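Local coordinates for glucose import ATP-binding protein GlcV (Sulfolobus solfataricus, PDB 1OXV) that couples ATP hydrolysis to glucose uptake as the nucleotide-binding subunit of the ABC transporter GlcSTUV, at residues A[161-166]-A[193-198]; A[89-94]-A[148-153]; A[35-40]-A[199-204]; A[208-213]-A[220-225]. All blocks are in the same frame, centred on the assembly; numbering follows the deposited sequence. Where two conformers were deposited one is given.

Three of the four contacts share the mixed six-stranded sheet of the ABC-ATPase domain. Contact 1 pairs strands 161-165 and 193-198. Contact 3 lies about 11 Å from it, centre to centre, where strand 33-37 meets the start of helix 201-207, and contact 4 is about 10 Å from contact 3, likewise between centres, in the edge hairpin 210-215/218-223. Contact 2 lies off the sheet and joins the loop after strand 84-87 to helix 143-155, its centre about 13 Å from that of contact 1, which it touches. Along the chain, contacts 2 and 1 fall in that order between the two segments of contact 3, and contact 4 follows. Contacts 1 and 3 both reach the bound nucleotide.

Contact 1 of 4, residues A[161-166]-A[193-198]; sequences LLLLDE and TLLVVS. With ANP (phosphoaminophosphonic acid-adenylate ester), chain T.
L162 and T193 begin a run of five backbone hydrogen bonds that ties strand 161-165 to strand 193-198, parallel and in step. L162 N gives to T193 O (2.9 Å, 166°) and L162 O takes L195 N (3.0 Å); L164 then repeats the pattern, its N on L195 O and its O on V197 N. The last bond, from E166 N to V197 O at 2.9 Å, is bent to 142°, with the donor above the carbonyl plane, where the chain leaves the strand after D165. L163 and D165 have their backbone partners on the opposite flank, in strand 84-87. The buried side chains sort by face: L162 CD2 and L164 CD1 close on L194 CD1 (4.0 and 3.9 Å), while L163 CD2 rests on L195 CB (3.7 Å), on the side covered by helix 44-52. The pair belongs to a beta-alpha-beta unit through helix 174-190, and LLLLDE is the Walker B motif of ABC ATPases. Accordingly D165 turns to the nucleotide site, where OD2 is hydrogen-bonded to T45 OG1 and the side chain is about 4 Å from the magnesium ion at its nearest atom. In E166, CG lies anti to the carbonyl carbon (chi1 -54°) and the extended chain carries OE2 to 3.3 Å from O3G of ANP, a proximity and not a hydrogen bond. An alanine here removes the carboxylate, which would probably open a gap beside the gamma-phosphate. Farther back, T193 OG1 is satisfied by V2, G31 and M1, and S198 OG by D200 N.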
# COMPACT_ATOMS: atom_id res chain seq x y z
N LEU A 161 -15.36 5.20 -10.70
CA LEU A 161 -14.49 4.67 -9.67
C LEU A 161 -13.97 3.30 -10.05
O LEU A 161 -14.73 2.44 -10.47
CB LEU A 161 -15.29 4.56 -8.37
CG LEU A 161 -14.68 3.82 -7.19
CD1 LEU A 161 -13.35 4.43 -6.77
CD2 LEU A 161 -15.67 3.83 -6.02
N LEU A 162 -12.67 3.09 -9.86
CA LEU A 162 -12.04 1.81 -10.13
C LEU A 162 -11.41 1.28 -8.82
O LEU A 162 -10.66 1.99 -8.15
CB LEU A 162 -10.99 1.97 -11.24
CG LEU A 162 -10.18 0.72 -11.57
CD1 LEU A 162 -11.07 -0.38 -12.07
CD2 LEU A 162 -9.13 1.04 -12.63
N LEU A 163 -11.78 0.07 -8.45
CA LEU A 163 -11.30 -0.57 -7.23
C LEU A 163 -10.39 -1.75 -7.56
O LEU A 163 -10.81 -2.70 -8.23
CB LEU A 163 -12.47 -1.07 -6.38
CG LEU A 163 -13.56 -0.03 -6.09
CD1 LEU A 163 -14.74 -0.68 -5.37
CD2 LEU A 163 -13.02 1.13 -5.27
N LEU A 164 -9.16 -1.70 -7.05
CA LEU A 164 -8.20 -2.76 -7.26
C LEU A 164 -7.77 -3.38 -5.94
O LEU A 164 -7.09 -2.75 -5.13
CB LEU A 164 -6.97 -2.24 -8.02
CG LEU A 164 -7.24 -1.49 -9.32
CD1 LEU A 164 -5.94 -1.14 -10.01
CD2 LEU A 164 -8.10 -2.30 -10.24
N ASP A 165 -8.15 -4.62 -5.73
CA ASP A 165 -7.78 -5.32 -4.49
C ASP A 165 -6.61 -6.26 -4.76
O ASP A 165 -6.76 -7.34 -5.33
CB ASP A 165 -8.98 -6.07 -3.90
CG ASP A 165 -8.74 -6.54 -2.47
OD1 ASP A 165 -7.61 -6.34 -1.95
OD2 ASP A 165 -9.62 -7.09 -1.77
N GLU A 166 -5.42 -5.82 -4.35
CA GLU A 166 -4.20 -6.59 -4.51
C GLU A 166 -4.08 -7.13 -5.93
O GLU A 166 -4.04 -8.34 -6.12
CB GLU A 166 -4.14 -7.73 -3.51
CG GLU A 166 -4.33 -7.29 -2.07
CD GLU A 166 -3.59 -8.17 -1.08
OE1 GLU A 166 -2.46 -8.61 -1.42
OE2 GLU A 166 -4.12 -8.43 0.03
N THR A 193 -11.68 7.96 -10.16
CA THR A 193 -11.18 7.87 -8.82
C THR A 193 -10.64 6.46 -8.71
O THR A 193 -11.26 5.53 -9.21
CB THR A 193 -12.34 8.08 -7.86
OG1 THR A 193 -12.80 9.43 -8.02
CG2 THR A 193 -11.90 7.96 -6.41
N LEU A 194 -9.49 6.30 -8.07
CA LEU A 194 -8.84 4.99 -7.99
C LEU A 194 -8.50 4.60 -6.55
O LEU A 194 -7.85 5.34 -5.81
CB LEU A 194 -7.59 4.97 -8.88
CG LEU A 194 -6.67 3.76 -8.79
CD1 LEU A 194 -7.27 2.52 -9.43
CD2 LEU A 194 -5.30 4.05 -9.42
N LEU A 195 -8.97 3.43 -6.15
CA LEU A 195 -8.65 2.91 -4.84
C LEU A 195 -7.88 1.61 -5.04
O LEU A 195 -8.37 0.68 -5.68
CB LEU A 195 -9.92 2.66 -4.05
CG LEU A 195 -9.88 2.89 -2.55
CD1 LEU A 195 -11.31 2.80 -1.96
CD2 LEU A 195 -8.93 1.94 -1.86
N VAL A 196 -6.65 1.55 -4.53
CA VAL A 196 -5.96 0.27 -4.59
C VAL A 196 -5.49 -0.17 -3.21
O VAL A 196 -5.04 0.62 -2.39
CB VAL A 196 -4.75 0.43 -5.52
CG1 VAL A 196 -4.20 1.85 -5.42
CG2 VAL A 196 -3.67 -0.56 -5.13
N VAL A 197 -5.68 -1.46 -2.98
CA VAL A 197 -5.34 -2.06 -1.71
C VAL A 197 -4.19 -3.01 -1.88
O VAL A 197 -4.03 -3.65 -2.93
CB VAL A 197 -6.52 -2.82 -1.07
CG1 VAL A 197 -7.44 -1.86 -0.38
CG2 VAL A 197 -7.28 -3.61 -2.11
N SER A 198 -3.36 -3.08 -0.85
CA SER A 198 -2.23 -3.99 -0.87
C SER A 198 -1.56 -4.10 0.48
O SER A 198 -1.67 -3.22 1.33
CB SER A 198 -1.18 -3.50 -1.86
OG SER A 198 -0.02 -4.30 -1.74
PG ANP T . -5.57 -9.94 3.34
O1G ANP T . -4.51 -8.88 3.29
O2G ANP T . -5.03 -11.30 3.67
O3G ANP T . -6.24 -10.00 2.03
PB ANP T . -7.66 -8.25 4.54
O1B ANP T . -6.92 -7.05 4.98
O2B ANP T . -8.22 -8.07 3.17
N3B ANP T . -6.64 -9.56 4.57
PA ANP T . -10.24 -8.90 5.43
O1A ANP T . -10.98 -7.62 5.23
O2A ANP T . -10.56 -9.85 4.35
O3A ANP T . -8.73 -8.58 5.62
O5' ANP T . -10.77 -9.50 6.71
C5' ANP T . -10.77 -8.68 7.86
C4' ANP T . -11.18 -9.46 9.11
O4' ANP T . -12.54 -9.81 9.01
C3' ANP T . -10.49 -10.80 9.30
O3' ANP T . -10.44 -11.11 10.69
C2' ANP T . -11.39 -11.79 8.60
O2' ANP T . -11.32 -13.11 9.11
C1' ANP T . -12.76 -11.21 8.89
N9 ANP T . -13.75 -11.46 7.85
C8 ANP T . -13.78 -10.93 6.61
N7 ANP T . -14.88 -11.38 5.94
C5 ANP T . -15.55 -12.19 6.77
C6 ANP T . -16.79 -12.99 6.72
N6 ANP T . -17.57 -13.01 5.57
N1 ANP T . -17.13 -13.69 7.81
C2 ANP T . -16.40 -13.68 8.93
N3 ANP T . -15.26 -12.98 9.04
C4 ANP T . -14.81 -12.24 8.03

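Contact 2 of 4, residues A[89-94]-A[148-153]; sequences QTWALY and RVALAR
The indole of W91 receives A150 CB over one face: the methyl sits 3.6 Å above the plane, offset toward the rim near CE3 and CZ3, a CH-pi contact 4.1 Å from the six-membered ring centroid. L93 CG lies at the indole edge, in its plane. The guanidinium of R153 is held in two directions. L93 CD2 lies over one of its faces, 3.9 Å from NH1, and A92 O meets its edge, nearly in its plane. The bond from NH1 to A92 O is nearly straight (3.0 Å, 175°), although the donor is tilted 33° from the carbonyl plane. R153 runs extended as far as CD and then bends at chi3 (61°), which brings the flat group across to the loop. L93 also sets its two methyls against V149 CG1, CD2 at 3.8 Å. The loop is the Q-loop of ABC ATPases, which starts at Q89, and helix 143-155 begins in the LSGGQ signature sequence. A leucine in place of R153 has no N-H for the A92 carbonyl, and the loop would probably be less firmly tied to the helix. Thus one bonded carbonyl and the W91 and L93 side chains together hold the loop.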
# COMPACT_ATOMS: atom_id res chain seq x y z
N GLN A 89 -9.14 -9.38 -5.55
CA GLN A 89 -7.97 -10.16 -5.22
C GLN A 89 -7.97 -11.50 -5.94
O GLN A 89 -6.92 -11.97 -6.39
CB GLN A 89 -7.86 -10.36 -3.70
CG GLN A 89 -6.52 -9.91 -3.13
CD GLN A 89 -5.88 -10.94 -2.23
OE1 GLN A 89 -5.71 -10.72 -1.03
NE2 GLN A 89 -5.50 -12.08 -2.80
N THR A 90 -9.14 -12.13 -6.05
CA THR A 90 -9.23 -13.43 -6.71
C THR A 90 -10.01 -13.31 -8.00
O THR A 90 -10.89 -14.13 -8.28
CB THR A 90 -9.88 -14.49 -5.80
OG1 THR A 90 -11.10 -13.97 -5.25
CG2 THR A 90 -9.01 -14.78 -4.58
N TRP A 91 -9.70 -12.29 -8.78
CA TRP A 91 -10.35 -12.09 -10.05
C TRP A 91 -10.04 -13.29 -10.92
O TRP A 91 -8.99 -13.90 -10.81
CB TRP A 91 -9.85 -10.82 -10.74
CG TRP A 91 -8.39 -10.86 -11.12
CD1 TRP A 91 -7.32 -10.56 -10.32
CD2 TRP A 91 -7.85 -11.21 -12.39
NE1 TRP A 91 -6.15 -10.71 -11.02
CE2 TRP A 91 -6.44 -11.11 -12.30
CE3 TRP A 91 -8.40 -11.62 -13.61
CZ2 TRP A 91 -5.59 -11.38 -13.37
CZ3 TRP A 91 -7.55 -11.88 -14.68
CH2 TRP A 91 -6.16 -11.77 -14.55
N ALA A 92 -10.97 -13.61 -11.80
CA ALA A 92 -10.75 -14.69 -12.74
C ALA A 92 -11.45 -14.34 -14.03
O ALA A 92 -12.57 -13.81 -14.02
CB ALA A 92 -11.27 -16.00 -12.19
N LEU A 93 -10.78 -14.61 -15.15
CA LEU A 93 -11.40 -14.45 -16.44
C LEU A 93 -12.14 -15.76 -16.66
O LEU A 93 -11.72 -16.78 -16.15
CB LEU A 93 -10.36 -14.27 -17.54
CG LEU A 93 -9.69 -12.89 -17.62
CD1 LEU A 93 -8.79 -12.82 -18.84
CD2 LEU A 93 -10.72 -11.78 -17.66
N TYR A 94 -13.25 -15.72 -17.39
CA TYR A 94 -13.96 -16.95 -17.72
C TYR A 94 -13.12 -17.65 -18.79
O TYR A 94 -12.95 -17.12 -19.89
CB TYR A 94 -15.36 -16.66 -18.26
CG TYR A 94 -16.35 -16.28 -17.19
CD1 TYR A 94 -16.47 -14.97 -16.75
CD2 TYR A 94 -17.17 -17.24 -16.62
CE1 TYR A 94 -17.39 -14.62 -15.76
CE2 TYR A 94 -18.09 -16.91 -15.64
CZ TYR A 94 -18.20 -15.61 -15.21
OH TYR A 94 -19.12 -15.30 -14.24
N ARG A 148 -4.92 -6.93 -18.83
CA ARG A 148 -5.57 -5.91 -19.64
C ARG A 148 -7.04 -6.25 -19.89
O ARG A 148 -7.89 -5.37 -19.83
CB ARG A 148 -4.84 -5.70 -20.95
CG ARG A 148 -3.57 -4.88 -20.82
CD ARG A 148 -2.73 -4.83 -22.08
NE ARG A 148 -1.44 -4.21 -21.85
CZ ARG A 148 -1.19 -2.94 -22.07
NH1 ARG A 148 -2.15 -2.15 -22.54
NH2 ARG A 148 0.01 -2.45 -21.81
N VAL A 149 -7.33 -7.51 -20.20
CA VAL A 149 -8.70 -7.93 -20.39
C VAL A 149 -9.50 -7.75 -19.11
O VAL A 149 -10.64 -7.30 -19.16
CB VAL A 149 -8.80 -9.39 -20.84
CG1 VAL A 149 -10.23 -9.83 -20.83
CG2 VAL A 149 -8.21 -9.54 -22.21
N ALA A 150 -8.92 -8.08 -17.96
CA ALA A 150 -9.63 -7.89 -16.70
C ALA A 150 -9.95 -6.41 -16.47
O ALA A 150 -11.03 -6.07 -15.98
CB ALA A 150 -8.83 -8.44 -15.53
N LEU A 151 -9.01 -5.54 -16.83
CA LEU A 151 -9.20 -4.10 -16.64
C LEU A 151 -10.30 -3.60 -17.57
O LEU A 151 -11.19 -2.83 -17.17
CB LEU A 151 -7.90 -3.35 -16.92
CG LEU A 151 -7.17 -2.72 -15.74
CD1 LEU A 151 -5.87 -2.10 -16.23
CD2 LEU A 151 -8.04 -1.69 -14.99
N ALA A 152 -10.22 -4.00 -18.84
CA ALA A 152 -11.23 -3.63 -19.83
C ALA A 152 -12.61 -4.05 -19.35
O ALA A 152 -13.57 -3.29 -19.46
CB ALA A 152 -10.92 -4.23 -21.17
N ARG A 153 -12.71 -5.26 -18.81
CA ARG A 153 -13.97 -5.73 -18.26
C ARG A 153 -14.50 -4.80 -17.15
O ARG A 153 -15.69 -4.53 -17.06
CB ARG A 153 -13.81 -7.15 -17.73
CG ARG A 153 -15.08 -7.72 -17.14
CD ARG A 153 -14.90 -9.12 -16.54
NE ARG A 153 -13.92 -9.11 -15.46
CZ ARG A 153 -13.44 -10.20 -14.88
NH1 ARG A 153 -13.83 -11.40 -15.29
NH2 ARG A 153 -12.55 -10.10 -13.90

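Contact 3 of 4, residues A[35-40]-A[199-204]; sequences GILGPS and HDPADI. With ANP (phosphoaminophosphonic acid-adenylate ester), chain T.
The start of the P-loop, the Walker A motif that wraps the nucleotide phosphates, here meets the segment carrying the switch histidine of ABC ATPases. L37, the last residue of strand 33-37, does most of the touching. Its CG stands anti to the backbone N (chi1 176°), and this sends CD1 onto the main chain of the opposite segment, 3.9 Å from both H199 C and P201 N, with P201 CD a little farther off. L37 CB packs more loosely on I204 CG1 (4.5 Å), on the first turn of helix 201-207; L240 and I241 of helix 235-241 also touch the leucine. G38 has no side chain, and its carbonyl oxygen lies 3.5 Å from H199 CB and 3.6 Å from H199 CA, the latter as a CA-H...O contact, while K44 NZ is hydrogen-bonded to the same oxygen. The imidazole lies next to the E166 carboxylate, and its edge faces O1G of ANP at a distance, 4.4 Å from H199 ND1. S40 OG, by contrast, donates to O2G of ANP at 2.8 Å. No hydrogen bond joins the two segments directly. Apolar groups and C-H donors set their spacing, with S40 bonded to the gamma-phosphate and the H199 imidazole beside that phosphate without a bond to it.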
# COMPACT_ATOMS: atom_id res chain seq x y z
N GLY A 35 -4.39 4.89 -1.96
CA GLY A 35 -3.97 3.56 -1.60
C GLY A 35 -4.29 3.19 -0.15
O GLY A 35 -4.33 4.05 0.71
N ILE A 36 -4.55 1.91 0.08
CA ILE A 36 -4.71 1.39 1.43
C ILE A 36 -3.67 0.30 1.65
O ILE A 36 -3.58 -0.65 0.88
CB ILE A 36 -6.10 0.82 1.64
CG1 ILE A 36 -7.16 1.92 1.57
CG2 ILE A 36 -6.16 0.14 3.00
CD1 ILE A 36 -7.37 2.63 2.88
N LEU A 37 -2.89 0.46 2.72
CA LEU A 37 -1.85 -0.48 3.09
C LEU A 37 -2.14 -1.04 4.49
O LEU A 37 -2.60 -0.34 5.36
CB LEU A 37 -0.52 0.26 3.07
CG LEU A 37 0.75 -0.45 3.50
CD1 LEU A 37 1.19 -1.44 2.46
CD2 LEU A 37 1.83 0.59 3.70
N GLY A 38 -1.88 -2.32 4.69
CA GLY A 38 -2.11 -2.93 5.97
C GLY A 38 -1.82 -4.40 5.91
O GLY A 38 -1.88 -5.00 4.85
N PRO A 39 -1.50 -4.97 7.06
CA PRO A 39 -1.19 -6.40 7.16
C PRO A 39 -2.36 -7.29 6.80
O PRO A 39 -3.52 -6.85 6.76
CB PRO A 39 -0.87 -6.58 8.65
CG PRO A 39 -0.65 -5.23 9.20
CD PRO A 39 -1.44 -4.29 8.35
N SER A 40 -2.08 -8.56 6.55
CA SER A 40 -3.14 -9.51 6.29
C SER A 40 -4.12 -9.45 7.46
O SER A 40 -3.71 -9.41 8.62
CB SER A 40 -2.56 -10.93 6.15
OG SER A 40 -3.60 -11.87 5.95
N HIS A 199 -0.86 -5.22 0.67
CA HIS A 199 -0.01 -5.40 1.83
C HIS A 199 1.42 -5.14 1.35
O HIS A 199 2.38 -5.43 2.06
CB HIS A 199 -0.14 -6.81 2.40
CG HIS A 199 0.16 -7.88 1.39
ND1 HIS A 199 -0.79 -8.80 0.98
CD2 HIS A 199 1.29 -8.17 0.71
CE1 HIS A 199 -0.25 -9.62 0.09
NE2 HIS A 199 1.01 -9.26 -0.09
N ASP A 200 1.55 -4.58 0.14
CA ASP A 200 2.86 -4.29 -0.44
C ASP A 200 3.09 -2.80 -0.70
O ASP A 200 2.41 -2.21 -1.53
CB ASP A 200 3.01 -5.03 -1.77
CG ASP A 200 4.34 -4.76 -2.42
OD1 ASP A 200 5.32 -4.59 -1.67
OD2 ASP A 200 4.51 -4.68 -3.65
N PRO A 201 4.06 -2.21 0.00
CA PRO A 201 4.35 -0.77 -0.10
C PRO A 201 4.84 -0.27 -1.46
O PRO A 201 4.64 0.90 -1.79
CB PRO A 201 5.45 -0.57 0.96
CG PRO A 201 6.08 -1.92 1.08
CD PRO A 201 4.92 -2.87 1.00
N ALA A 202 5.50 -1.12 -2.24
CA ALA A 202 5.98 -0.71 -3.55
C ALA A 202 4.85 -0.23 -4.47
O ALA A 202 5.02 0.68 -5.27
CB ALA A 202 6.68 -1.90 -4.21
N ASP A 203 3.69 -0.86 -4.37
CA ASP A 203 2.57 -0.42 -5.19
C ASP A 203 2.12 0.99 -4.80
O ASP A 203 1.65 1.75 -5.65
CB ASP A 203 1.41 -1.39 -5.05
CG ASP A 203 1.75 -2.79 -5.55
OD1 ASP A 203 2.50 -2.90 -6.54
OD2 ASP A 203 1.30 -3.82 -5.02
N ILE A 204 2.30 1.34 -3.53
CA ILE A 204 1.80 2.61 -3.01
C ILE A 204 2.63 3.79 -3.44
O ILE A 204 2.09 4.83 -3.80
CB ILE A 204 1.73 2.57 -1.46
CG1 ILE A 204 0.49 1.80 -1.00
CG2 ILE A 204 1.68 3.99 -0.89
CD1 ILE A 204 0.39 0.41 -1.59
PG ANP T . -5.57 -9.94 3.34
O1G ANP T . -4.51 -8.88 3.29
O2G ANP T . -5.03 -11.30 3.67
O3G ANP T . -6.24 -10.00 2.03
PB ANP T . -7.66 -8.25 4.54
O1B ANP T . -6.92 -7.05 4.98
O2B ANP T . -8.22 -8.07 3.17
N3B ANP T . -6.64 -9.56 4.57
PA ANP T . -10.24 -8.90 5.43
O1A ANP T . -10.98 -7.62 5.23
O2A ANP T . -10.56 -9.85 4.35
O3A ANP T . -8.73 -8.58 5.62
O5' ANP T . -10.77 -9.50 6.71
C5' ANP T . -10.77 -8.68 7.86
C4' ANP T . -11.18 -9.46 9.11
O4' ANP T . -12.54 -9.81 9.01
C3' ANP T . -10.49 -10.80 9.30
O3' ANP T . -10.44 -11.11 10.69
C2' ANP T . -11.39 -11.79 8.60
O2' ANP T . -11.32 -13.11 9.11
C1' ANP T . -12.76 -11.21 8.89
N9 ANP T . -13.75 -11.46 7.85
C8 ANP T . -13.78 -10.93 6.61
N7 ANP T . -14.88 -11.38 5.94
C5 ANP T . -15.55 -12.19 6.77
C6 ANP T . -16.79 -12.99 6.72
N6 ANP T . -17.57 -13.01 5.57
N1 ANP T . -17.13 -13.69 7.81
C2 ANP T . -16.40 -13.68 8.93
N3 ANP T . -15.26 -12.98 9.04
C4 ANP T . -14.81 -12.24 8.03

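Contact 4 of 4, residues A[208-213]-A[220-225]; sequences ADRVGV and VQVGKP
V211 and G223 exchange two backbone hydrogen bonds, V211 N to G223 O at 2.8 Å and G223 N to V211 O at 3.0 Å. G212 and V222 follow as a non-hydrogen-bonded pair with their CA atoms 4.3 Å apart. Beyond them V213 N reaches Q221 O at 2.9 Å, and V213 O takes V220 N in a more bent bond (142°). Side chains close over this frame. V211 CG1, set between the backbone N and the carbonyl carbon by a chi1 of 54°, comes down on G223 O and lies 4.0 Å from P225 CA, and V213 CG1 meets V220 CG2 at the same separation. R210 crosses the pairing on the other face, where its NH1 touches V222 CG1 (3.6 Å). Its bend at chi3 turns the guanidinium to outside partners, with NE in a salt bridge to E32 and NH2 hydrogen-bonded to N27 O. At this same end, P225 CD sits 3.5 Å from D209 O, just after K224 at the N-cap position of helix 225-230. Farther out, L228 of that helix covers V211 and V213, I204 touches V211 from helix 201-207, and G212 bonds through its backbone to G35 and L37 on the next strand. The two strands form a beta hairpin: 210-215 runs parallel to strand 33-37, and 218-223 turns back as the antiparallel edge of the P-loop ATPase core sheet.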
# COMPACT_ATOMS: atom_id res chain seq x y z
N ALA A 208 -0.15 5.54 -5.64
CA ALA A 208 -0.94 6.43 -4.79
C ALA A 208 -0.42 7.85 -4.59
O ALA A 208 0.78 8.06 -4.43
CB ALA A 208 -1.14 5.77 -3.43
N ASP A 209 -1.33 8.81 -4.56
CA ASP A 209 -0.99 10.20 -4.22
C ASP A 209 -1.22 10.43 -2.72
O ASP A 209 -0.58 11.29 -2.10
CB ASP A 209 -1.80 11.18 -5.06
CG ASP A 209 -1.38 11.18 -6.52
OD1 ASP A 209 -0.18 10.94 -6.80
OD2 ASP A 209 -2.17 11.40 -7.45
N ARG A 210 -2.12 9.64 -2.14
CA ARG A 210 -2.34 9.62 -0.69
C ARG A 210 -2.57 8.18 -0.28
O ARG A 210 -3.10 7.37 -1.06
CB ARG A 210 -3.55 10.44 -0.23
CG ARG A 210 -3.27 11.87 0.14
CD ARG A 210 -4.35 12.48 1.01
NE ARG A 210 -5.68 12.29 0.44
CZ ARG A 210 -6.80 12.19 1.15
NH1 ARG A 210 -6.76 12.28 2.47
NH2 ARG A 210 -7.95 12.03 0.54
N VAL A 211 -2.22 7.85 0.96
CA VAL A 211 -2.36 6.48 1.43
C VAL A 211 -2.88 6.45 2.83
O VAL A 211 -2.57 7.33 3.63
CB VAL A 211 -1.00 5.75 1.44
CG1 VAL A 211 0.02 6.55 2.21
CG2 VAL A 211 -1.12 4.35 2.05
N GLY A 212 -3.67 5.42 3.11
CA GLY A 212 -4.19 5.17 4.44
C GLY A 212 -3.70 3.83 4.92
O GLY A 212 -3.70 2.87 4.17
N VAL A 213 -3.26 3.77 6.18
CA VAL A 213 -2.76 2.54 6.76
C VAL A 213 -3.78 1.97 7.74
O VAL A 213 -4.23 2.63 8.67
CB VAL A 213 -1.42 2.76 7.45
CG1 VAL A 213 -0.91 1.46 8.00
CG2 VAL A 213 -0.42 3.38 6.48
N VAL A 220 -5.11 4.02 11.04
CA VAL A 220 -4.19 4.68 11.98
C VAL A 220 -3.48 5.94 11.48
O VAL A 220 -3.04 6.77 12.29
CB VAL A 220 -3.13 3.69 12.51
CG1 VAL A 220 -3.80 2.60 13.37
CG2 VAL A 220 -2.39 3.06 11.38
N GLN A 221 -3.35 6.09 10.17
CA GLN A 221 -2.70 7.27 9.62
C GLN A 221 -3.07 7.40 8.16
O GLN A 221 -3.22 6.41 7.44
CB GLN A 221 -1.17 7.20 9.80
CG GLN A 221 -0.45 8.49 9.36
CD GLN A 221 1.03 8.56 9.73
OE1 GLN A 221 1.70 9.57 9.45
NE2 GLN A 221 1.54 7.51 10.35
N VAL A 222 -3.24 8.65 7.74
CA VAL A 222 -3.51 8.97 6.34
C VAL A 222 -2.58 10.12 5.96
O VAL A 222 -2.37 11.04 6.75
CB VAL A 222 -4.97 9.45 6.13
CG1 VAL A 222 -5.19 9.86 4.66
CG2 VAL A 222 -5.95 8.38 6.56
N GLY A 223 -2.01 10.06 4.77
CA GLY A 223 -1.14 11.12 4.29
C GLY A 223 -0.51 10.77 2.97
O GLY A 223 -0.79 9.72 2.39
N LYS A 224 0.32 11.66 2.48
CA LYS A 224 1.08 11.37 1.27
C LYS A 224 2.08 10.30 1.68
O LYS A 224 2.50 10.27 2.83
CB LYS A 224 1.80 12.63 0.78
CG LYS A 224 0.87 13.76 0.31
CD LYS A 224 1.66 15.03 -0.05
CE LYS A 224 2.03 15.85 1.19
NZ LYS A 224 0.85 16.50 1.84
N PRO A 225 2.44 9.41 0.76
CA PRO A 225 3.40 8.34 1.06
C PRO A 225 4.65 8.86 1.75
O PRO A 225 5.09 8.27 2.73
CB PRO A 225 3.74 7.79 -0.32
CG PRO A 225 2.51 8.07 -1.15
CD PRO A 225 1.95 9.36 -0.62